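Local atomic coordinates of transcriptional activator PlcR protein (Bacillus thuringiensis, PDB entry 3U3W), a protein that activates transcription of virulence genes in response to the quorum-sensing peptide PapR, joining a DNA-binding helix-turn-helix domain to a peptide-binding tetratricopeptide-repeat domain. Residues Q112-W117 with V151-Y156; L136-L141 with N159-I164. One frame throughout, in Å; residues are numbered along the deposited sequence. Where two conformers were deposited one is given.

How the contacts relate
Both contacts are buried in the helical C-terminal domain and share helix 153-167: contact 1 takes its start, contact 2 the turns that follow. Helix 109-125 faces it in contact 1 and helix 131-143, next in the chain, in contact 2, so the two contacts describe one three-helix cluster with centres about 10 Å apart. Their chemistry differs. At 112-117 with 151-156 a glutamine pair and two bridging waters occupy one end and an indole, which also packs on the bound peptide, the other; at 136-141 with 159-164 the join is purely aliphatic. Leu141 connects them, resting its side chain against Trp117 and Gln116 of contact 1.

Contact 1: Q112-W117 with V151-Y156; sequences QQFLQW and VYQNLY
Gln153 reaches from the first turn of helix 153-167 to Gln113 and Phe114 on helix 109-125. Its NE2 donates to Gln113 OE1 over 2.7 Å, at a nearly straight N-H...O angle of 164° and on a lone pair in the carbonyl plane, although the two amide planes stand 64° apart. Both glutamines have CG anti to the backbone N, and their extended chains lie alongside, pointing opposite ways. Gln153 NE2 also donates to the carbonyl of Glu110, which fixes the amide's rotation and leaves OE1 3.5 Å from Phe114 CB, near the plane of that ring at its edge. Asn154 joins through solvent: one water accepts from Gln113 NE2 and lies 2.8 Å from Asn154 OD1, and a second lies 3.0 Å from Gln113 OE1 and is only weakly bound to Asn154 OD1. The helices belong to the tetratricopeptide-like array of the RNPP regulators, whose bound peptide lays its backbone against Trp117. One turn further on, Tyr156 sets CB 3.4 Å from Trp117 CH2; the six-membered ring of Trp117 and the Tyr156 ring are inclined by 31°, with centroids 5.8 Å apart. Tyr156 OH lies beyond this pair, hydrogen-bonded to Asn191, and its ring meets Phe194 edge-to-face.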
loop_
_atom_site.group_PDB
_atom_site.type_symbol
_atom_site.label_atom_id
_atom_site.label_comp_id
_atom_site.label_asym_id
_atom_site.label_seq_id
_atom_site.Cartn_x
_atom_site.Cartn_y
_atom_site.Cartn_z
ATOM N N GLN A 112 21.086 6.776 -4.895
ATOM C CA GLN A 112 21.900 7.939 -4.544
ATOM C C GLN A 112 21.033 9.195 -4.507
ATOM O O GLN A 112 21.179 10.022 -3.610
ATOM C CB GLN A 112 23.094 8.113 -5.494
ATOM C CG GLN A 112 24.104 6.964 -5.448
ATOM C CD GLN A 112 25.398 7.311 -4.716
ATOM O OE1 GLN A 112 25.535 7.064 -3.517
ATOM N NE2 GLN A 112 26.363 7.868 -5.447
ATOM N N GLN A 113 20.121 9.326 -5.468
ATOM C CA GLN A 113 19.209 10.461 -5.487
ATOM C C GLN A 113 18.322 10.515 -4.250
ATOM O O GLN A 113 18.093 11.587 -3.689
ATOM C CB GLN A 113 18.352 10.444 -6.737
ATOM C CG GLN A 113 17.623 11.741 -6.952
ATOM C CD GLN A 113 16.553 11.599 -7.989
ATOM O OE1 GLN A 113 15.725 10.706 -7.892
ATOM N NE2 GLN A 113 16.568 12.459 -9.003
ATOM N N PHE A 114 17.828 9.356 -3.829
ATOM C CA PHE A 114 17.039 9.266 -2.615
ATOM C C PHE A 114 17.849 9.728 -1.384
ATOM O O PHE A 114 17.363 10.504 -0.564
ATOM C CB PHE A 114 16.532 7.831 -2.410
ATOM C CG PHE A 114 15.937 7.606 -1.058
ATOM C CD1 PHE A 114 14.600 7.875 -0.828
ATOM C CD2 PHE A 114 16.729 7.199 -0.002
ATOM C CE1 PHE A 114 14.053 7.697 0.428
ATOM C CE2 PHE A 114 16.196 7.019 1.262
ATOM C CZ PHE A 114 14.855 7.271 1.483
ATOM N N LEU A 115 19.087 9.251 -1.258
ATOM C CA LEU A 115 19.963 9.665 -0.153
ATOM C C LEU A 115 20.198 11.186 -0.116
ATOM O O LEU A 115 20.075 11.824 0.928
ATOM C CB LEU A 115 21.307 8.946 -0.243
ATOM C CG LEU A 115 21.336 7.414 -0.225
ATOM C CD1 LEU A 115 22.729 6.943 -0.619
ATOM C CD2 LEU A 115 20.892 6.837 1.134
ATOM N N GLN A 116 20.543 11.743 -1.270
ATOM C CA GLN A 116 20.812 13.169 -1.410
ATOM C C GLN A 116 19.590 14.030 -1.090
ATOM O O GLN A 116 19.696 14.984 -0.316
ATOM C CB GLN A 116 21.344 13.482 -2.818
ATOM C CG GLN A 116 22.700 12.832 -3.101
ATOM C CD GLN A 116 23.402 13.407 -4.319
ATOM O OE1 GLN A 116 22.968 13.202 -5.457
ATOM N NE2 GLN A 116 24.494 14.131 -4.087
ATOM N N TRP A 117 18.444 13.686 -1.685
ATOM C CA TRP A 117 17.167 14.310 -1.338
ATOM C C TRP A 117 16.998 14.338 0.181
ATOM O O TRP A 117 16.841 15.409 0.767
ATOM C CB TRP A 117 15.996 13.595 -2.058
ATOM C CG TRP A 117 14.637 13.723 -1.420
ATOM C CD1 TRP A 117 14.105 14.829 -0.811
ATOM C CD2 TRP A 117 13.642 12.692 -1.309
ATOM N NE1 TRP A 117 12.837 14.548 -0.336
ATOM C CE2 TRP A 117 12.538 13.243 -0.625
ATOM C CE3 TRP A 117 13.579 11.361 -1.725
ATOM C CZ2 TRP A 117 11.397 12.504 -0.341
ATOM C CZ3 TRP A 117 12.431 10.633 -1.450
ATOM C CH2 TRP A 117 11.364 11.205 -0.760
ATOM N N VAL A 151 8.422 5.494 -9.430
ATOM C CA VAL A 151 8.011 6.549 -10.357
ATOM C C VAL A 151 7.642 7.868 -9.663
ATOM O O VAL A 151 7.480 8.872 -10.327
ATOM C CB VAL A 151 6.851 6.101 -11.319
ATOM C CG1 VAL A 151 7.201 4.809 -12.019
ATOM C CG2 VAL A 151 5.515 5.971 -10.585
ATOM N N TYR A 152 7.525 7.863 -8.335
ATOM C CA TYR A 152 7.053 9.044 -7.601
ATOM C C TYR A 152 8.157 9.900 -6.985
ATOM O O TYR A 152 7.861 10.946 -6.403
ATOM C CB TYR A 152 6.081 8.635 -6.490
ATOM C CG TYR A 152 4.865 7.924 -7.013
ATOM C CD1 TYR A 152 3.770 8.634 -7.487
ATOM C CD2 TYR A 152 4.814 6.536 -7.044
ATOM C CE1 TYR A 152 2.655 7.978 -7.980
ATOM C CE2 TYR A 152 3.711 5.877 -7.532
ATOM C CZ TYR A 152 2.631 6.600 -8.001
ATOM O OH TYR A 152 1.527 5.930 -8.489
ATOM N N GLN A 153 9.410 9.456 -7.099
ATOM C CA GLN A 153 10.533 10.109 -6.420
ATOM C C GLN A 153 10.722 11.604 -6.768
ATOM O O GLN A 153 10.894 12.420 -5.873
ATOM C CB GLN A 153 11.824 9.331 -6.655
ATOM C CG GLN A 153 12.981 9.817 -5.820
ATOM C CD GLN A 153 13.979 8.713 -5.517
ATOM O OE1 GLN A 153 13.767 7.892 -4.615
ATOM N NE2 GLN A 153 15.074 8.683 -6.273
ATOM N N ASN A 154 10.686 11.952 -8.054
ATOM C CA ASN A 154 10.692 13.354 -8.464
ATOM C C ASN A 154 9.557 14.181 -7.849
ATOM O O ASN A 154 9.755 15.352 -7.503
ATOM C CB ASN A 154 10.647 13.491 -9.993
ATOM C CG ASN A 154 11.894 12.991 -10.653
ATOM O OD1 ASN A 154 12.951 12.928 -10.038
ATOM N ND2 ASN A 154 11.780 12.617 -11.918
ATOM N N LEU A 155 8.368 13.588 -7.743
ATOM C CA LEU A 155 7.243 14.281 -7.126
ATOM C C LEU A 155 7.527 14.525 -5.646
ATOM O O LEU A 155 7.220 15.589 -5.116
ATOM C CB LEU A 155 5.921 13.529 -7.346
ATOM C CG LEU A 155 5.520 13.419 -8.825
ATOM C CD1 LEU A 155 4.173 12.760 -8.998
ATOM C CD2 LEU A 155 5.512 14.781 -9.491
ATOM N N TYR A 156 8.153 13.553 -4.992
ATOM C CA TYR A 156 8.519 13.715 -3.591
ATOM C C TYR A 156 9.512 14.878 -3.403
ATOM O O TYR A 156 9.419 15.653 -2.450
ATOM C CB TYR A 156 9.127 12.434 -3.046
ATOM C CG TYR A 156 8.236 11.213 -3.123
ATOM C CD1 TYR A 156 6.858 11.337 -3.180
ATOM C CD2 TYR A 156 8.786 9.925 -3.125
ATOM C CE1 TYR A 156 6.036 10.206 -3.245
ATOM C CE2 TYR A 156 7.992 8.806 -3.191
ATOM C CZ TYR A 156 6.609 8.947 -3.249
ATOM O OH TYR A 156 5.795 7.837 -3.314
HETATM O O HOH W 1 15.278 13.400 -11.539
HETATM O O HOH W 2 13.612 9.629 -9.728
#

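Contact 2: L136-L141 with N159-I164; sequences LELKKL and NAIANI
Leu138 and Ile161 meet where helices 131-143 and 153-167 come nearest within this pair of segments, their CA atoms 6.9 Å apart. Leu138 CB rests against Ile161 CG1 at 3.6 Å, and the two side chains overlap side by side, each heading for the other's helix. Ile161 has CG1 anti to its carbonyl carbon (chi1 -69°), which brings that branch and the CD1 beyond it to the leucine. The same CD1 lies 3.9 Å from Lys139 CG, the lysine chain crossing the isoleucine at about a right angle. Leu138 CD1, also against Ile161 CG1, reaches Ala160 CB at 4.1 Å and Ile164 CD1 at 4.2 Å, so one methyl spans a full turn of the opposing helix. The segment axes are 10.0 Å apart and nearly antiparallel, at 158°, as suits neighbouring helices of a tetratricopeptide-like array. Further out, Leu177 of helix 171-187 packs on Ile161, and Val121 of helix 109-125 on Ala160. Lys139 carries its NZ past the apolar patch to Tyr165 OH, while Glu137 and Lys140 form a salt bridge within their own helix. Asn159 and Asn163 hold the backbone of the bound peptide, the second by a weak bond, and an aromatic side chain of that peptide packs on Ala160 and Ile164. These two residues touch both Leu138 and the peptide, so the aliphatic packing abuts the peptide site.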
loop_
_atom_site.group_PDB
_atom_site.type_symbol
_atom_site.label_atom_id
_atom_site.label_comp_id
_atom_site.label_asym_id
_atom_site.label_seq_id
_atom_site.Cartn_x
_atom_site.Cartn_y
_atom_site.Cartn_z
ATOM N N LEU A 136 18.029 24.886 -4.505
ATOM C CA LEU A 136 18.864 24.760 -5.699
ATOM C C LEU A 136 19.444 23.353 -5.856
ATOM O O LEU A 136 19.551 22.841 -6.967
ATOM C CB LEU A 136 19.984 25.804 -5.690
ATOM C CG LEU A 136 19.540 27.243 -5.985
ATOM C CD1 LEU A 136 20.636 28.266 -5.652
ATOM C CD2 LEU A 136 19.073 27.390 -7.433
ATOM N N GLU A 137 19.831 22.733 -4.745
ATOM C CA GLU A 137 20.344 21.372 -4.796
ATOM C C GLU A 137 19.227 20.391 -5.175
ATOM O O GLU A 137 19.419 19.493 -6.004
ATOM C CB GLU A 137 20.987 20.985 -3.472
ATOM C CG GLU A 137 22.302 21.702 -3.198
ATOM C CD GLU A 137 23.257 21.658 -4.392
ATOM O OE1 GLU A 137 23.441 20.577 -4.994
ATOM O OE2 GLU A 137 23.822 22.719 -4.734
ATOM N N LEU A 138 18.057 20.577 -4.579
ATOM C CA LEU A 138 16.895 19.770 -4.932
ATOM C C LEU A 138 16.529 19.889 -6.414
ATOM O O LEU A 138 16.308 18.884 -7.081
ATOM C CB LEU A 138 15.711 20.131 -4.046
ATOM C CG LEU A 138 15.941 19.637 -2.632
ATOM C CD1 LEU A 138 14.779 20.006 -1.738
ATOM C CD2 LEU A 138 16.135 18.136 -2.685
ATOM N N LYS A 139 16.493 21.114 -6.933
ATOM C CA LYS A 139 16.207 21.323 -8.347
ATOM C C LYS A 139 17.206 20.600 -9.248
ATOM O O LYS A 139 16.868 20.185 -10.353
ATOM C CB LYS A 139 16.138 22.823 -8.682
ATOM C CG LYS A 139 14.818 23.460 -8.264
ATOM C CD LYS A 139 14.761 24.952 -8.543
ATOM C CE LYS A 139 13.309 25.425 -8.509
ATOM N NZ LYS A 139 13.151 26.899 -8.499
ATOM N N LYS A 140 18.427 20.431 -8.764
ATOM C CA LYS A 140 19.472 19.785 -9.548
ATOM C C LYS A 140 19.240 18.282 -9.638
ATOM O O LYS A 140 19.498 17.674 -10.669
ATOM C CB LYS A 140 20.863 20.119 -8.985
ATOM C CG LYS A 140 21.440 21.438 -9.529
ATOM C CD LYS A 140 22.660 21.937 -8.731
ATOM C CE LYS A 140 23.680 20.827 -8.470
ATOM N NZ LYS A 140 24.867 21.319 -7.693
ATOM N N LEU A 141 18.747 17.689 -8.556
ATOM C CA LEU A 141 18.295 16.300 -8.589
ATOM C C LEU A 141 17.190 16.131 -9.631
ATOM O O LEU A 141 17.173 15.152 -10.365
ATOM C CB LEU A 141 17.792 15.855 -7.214
ATOM C CG LEU A 141 18.753 15.993 -6.036
ATOM C CD1 LEU A 141 18.136 15.442 -4.729
ATOM C CD2 LEU A 141 20.077 15.317 -6.345
ATOM N N ASN A 159 7.699 18.113 -3.772
ATOM C CA ASN A 159 6.930 18.410 -2.583
ATOM C C ASN A 159 7.824 19.075 -1.551
ATOM O O ASN A 159 7.440 20.080 -0.971
ATOM C CB ASN A 159 6.238 17.156 -2.015
ATOM C CG ASN A 159 5.628 17.399 -0.628
ATOM O OD1 ASN A 159 4.533 17.946 -0.481
ATOM N ND2 ASN A 159 6.356 17.025 0.388
ATOM N N ALA A 160 9.018 18.530 -1.327
ATOM C CA ALA A 160 10.013 19.194 -0.458
ATOM C C ALA A 160 10.318 20.640 -0.909
ATOM O O ALA A 160 10.261 21.574 -0.114
ATOM C CB ALA A 160 11.308 18.371 -0.364
ATOM N N ILE A 161 10.609 20.819 -2.193
ATOM C CA ILE A 161 10.813 22.151 -2.732
ATOM C C ILE A 161 9.631 23.078 -2.415
ATOM O O ILE A 161 9.822 24.199 -1.952
ATOM C CB ILE A 161 11.069 22.109 -4.250
ATOM C CG1 ILE A 161 12.433 21.469 -4.544
ATOM C CG2 ILE A 161 10.989 23.511 -4.829
ATOM C CD1 ILE A 161 12.675 21.125 -6.019
ATOM N N ALA A 162 8.406 22.601 -2.642
ATOM C CA ALA A 162 7.218 23.420 -2.388
ATOM C C ALA A 162 7.037 23.782 -0.900
ATOM O O ALA A 162 6.612 24.892 -0.572
ATOM C CB ALA A 162 5.982 22.725 -2.923
ATOM N N ASN A 163 7.361 22.837 -0.013
ATOM C CA ASN A 163 7.325 23.065 1.430
ATOM C C ASN A 163 8.277 24.171 1.851
ATOM O O ASN A 163 7.987 24.941 2.756
ATOM C CB ASN A 163 7.732 21.794 2.200
ATOM C CG ASN A 163 6.629 20.735 2.239
ATOM O OD1 ASN A 163 5.481 20.999 1.900
ATOM N ND2 ASN A 163 6.982 19.534 2.670
ATOM N N ILE A 164 9.438 24.210 1.213
ATOM C CA ILE A 164 10.494 25.118 1.626
ATOM C C ILE A 164 10.198 26.545 1.160
ATOM O O ILE A 164 10.354 27.488 1.936
ATOM C CB ILE A 164 11.874 24.632 1.156
ATOM C CG1 ILE A 164 12.204 23.302 1.842
ATOM C CG2 ILE A 164 12.949 25.689 1.457
ATOM C CD1 ILE A 164 13.432 22.622 1.296
#